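Local coordinates for protein titin (Homo sapiens, PDB 3QP3) that forms a giant elastic, kinase-bearing filament of the muscle sarcomere and is represented here by one immunoglobulin-type module, at residues H18-G23 with L96-G101. Numbering follows the deposited sequence.
Sequences HRVPCG and LDVTGG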
loop_
_atom_site.group_PDB
_atom_site.type_symbol
_atom_site.label_atom_id
_atom_site.label_comp_id
_atom_site.label_asym_id
_atom_site.label_seq_id
_atom_site.Cartn_x
_atom_site.Cartn_y
_atom_site.Cartn_z
ATOM N N HIS A 18 12.191 3.040 -1.613
ATOM C CA HIS A 18 13.191 2.685 -2.611
ATOM C C HIS A 18 13.296 3.687 -3.752
ATOM O O HIS A 18 12.461 4.579 -3.897
ATOM C CB HIS A 18 12.937 1.272 -3.159
ATOM C CG HIS A 18 11.637 1.116 -3.896
ATOM N ND1 HIS A 18 10.459 0.777 -3.268
ATOM C CD2 HIS A 18 11.344 1.214 -5.219
ATOM C CE1 HIS A 18 9.493 0.680 -4.165
ATOM N NE2 HIS A 18 10.005 0.940 -5.357
ATOM N N ARG A 19 14.345 3.532 -4.551
ATOM C CA ARG A 19 14.557 4.374 -5.716
ATOM C C ARG A 19 14.064 3.654 -6.963
ATOM O O ARG A 19 14.054 2.421 -7.018
ATOM C CB ARG A 19 16.044 4.708 -5.868
ATOM C CG ARG A 19 16.587 5.652 -4.806
ATOM C CD ARG A 19 18.106 5.817 -4.915
ATOM N NE ARG A 19 18.823 4.627 -4.461
ATOM C CZ ARG A 19 19.172 3.613 -5.250
ATOM N NH1 ARG A 19 18.873 3.638 -6.542
ATOM N NH2 ARG A 19 19.822 2.570 -4.748
ATOM N N VAL A 20 13.632 4.431 -7.952
ATOM C CA VAL A 20 13.318 3.893 -9.272
ATOM C C VAL A 20 13.742 4.911 -10.329
ATOM O O VAL A 20 13.534 6.115 -10.157
ATOM C CB VAL A 20 11.816 3.546 -9.425
ATOM C CG1 VAL A 20 10.954 4.791 -9.289
ATOM C CG2 VAL A 20 11.557 2.863 -10.769
ATOM N N PRO A 21 14.373 4.433 -11.413
ATOM C CA PRO A 21 14.778 5.347 -12.481
ATOM C C PRO A 21 13.545 5.889 -13.182
ATOM O O PRO A 21 12.585 5.156 -13.390
ATOM C CB PRO A 21 15.569 4.445 -13.439
ATOM C CG PRO A 21 15.957 3.247 -12.621
ATOM C CD PRO A 21 14.796 3.049 -11.686
ATOM N N CYS A 22 13.569 7.168 -13.522
ATOM C CA CYS A 22 12.461 7.785 -14.226
ATOM C C CYS A 22 12.070 6.952 -15.444
ATOM O O CYS A 22 12.921 6.572 -16.245
ATOM C CB CYS A 22 12.842 9.204 -14.655
ATOM S SG CYS A 22 11.606 9.981 -15.709
ATOM N N GLY A 23 10.785 6.662 -15.581
ATOM C CA GLY A 23 10.313 5.909 -16.726
ATOM C C GLY A 23 10.027 4.453 -16.414
ATOM O O GLY A 23 9.197 3.824 -17.077
ATOM N N LEU A 96 8.862 6.865 -2.320
ATOM C CA LEU A 96 9.385 6.545 -3.639
ATOM C C LEU A 96 10.254 7.694 -4.095
ATOM O O LEU A 96 9.814 8.846 -4.113
ATOM C CB LEU A 96 8.260 6.327 -4.655
ATOM C CG LEU A 96 8.698 5.863 -6.050
ATOM C CD1 LEU A 96 9.313 4.479 -5.979
ATOM C CD2 LEU A 96 7.528 5.868 -7.023
ATOM N N ASP A 97 11.492 7.374 -4.457
ATOM C CA ASP A 97 12.420 8.353 -4.987
ATOM C C ASP A 97 12.677 8.064 -6.463
ATOM O O ASP A 97 13.425 7.146 -6.798
ATOM C CB ASP A 97 13.733 8.322 -4.193
ATOM C CG ASP A 97 14.714 9.374 -4.652
ATOM O OD1 ASP A 97 14.261 10.369 -5.257
ATOM O OD2 ASP A 97 15.938 9.213 -4.403
ATOM N N VAL A 98 12.044 8.839 -7.340
ATOM C CA VAL A 98 12.225 8.686 -8.782
ATOM C C VAL A 98 13.490 9.427 -9.233
ATOM O O VAL A 98 13.572 10.647 -9.112
ATOM C CB VAL A 98 11.007 9.222 -9.574
ATOM C CG1 VAL A 98 11.156 8.907 -11.057
ATOM C CG2 VAL A 98 9.698 8.640 -9.030
ATOM N N THR A 99 14.466 8.684 -9.754
ATOM C CA THR A 99 15.779 9.235 -10.100
ATOM C C THR A 99 16.034 9.277 -11.605
ATOM O O THR A 99 15.194 8.868 -12.404
ATOM C CB THR A 99 16.908 8.382 -9.498
ATOM O OG1 THR A 99 16.892 7.084 -10.105
ATOM C CG2 THR A 99 16.738 8.242 -7.992
ATOM N N GLY A 100 17.212 9.763 -11.984
ATOM C CA GLY A 100 17.646 9.692 -13.365
ATOM C C GLY A 100 17.913 8.245 -13.747
ATOM O O GLY A 100 18.264 7.423 -12.894
ATOM N N GLY A 101 17.746 7.931 -15.030
ATOM C CA GLY A 101 17.898 6.569 -15.519
ATOM C C GLY A 101 19.201 5.918 -15.098
ATOM O O GLY A 101 19.495 4.791 -15.498
#
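H18-P21 pairs in parallel with L96-T99, the strand axes 4.5 Å apart at closest approach and 29° from parallel, which is the A'-G pairing of an I-set immunoglobulin sandwich. Four backbone hydrogen bonds alternate across the pair: D97 N to H18 O (3.0 Å), V20 N to D97 O, T99 N to V20 O and C22 N to T99 O (2.6 Å), the last continuing past the strand end. V20 and L96 sit on the inward face with H18 and V98. There V20 CG1 lies 3.7 Å from L96 CD1 and 4.1 Å from V98 CG2; T26 and F28 of strand 26-35 cover L96, T26 also touches V20, and C71 lies against V20 and V98. The H18 ring approaches L96 CD1 obliquely; its NE2 bonds to T26 OG1 and its ND1 to R16 O, which together fix the ring's rotation. R19 and D97 run side by side on the outer face, guanidinium and carboxylate planes 87° apart. R19 NE remains 5.4 Å from D97 OD2, and the nearest side-chain approach, R19 CG to D97 OD2 at 3.6 Å, is no salt bridge. Chi1 of V98 (-174°) sets CG1 beside the carbonyl carbon, whence it crosses to C22 CA at 3.6 Å.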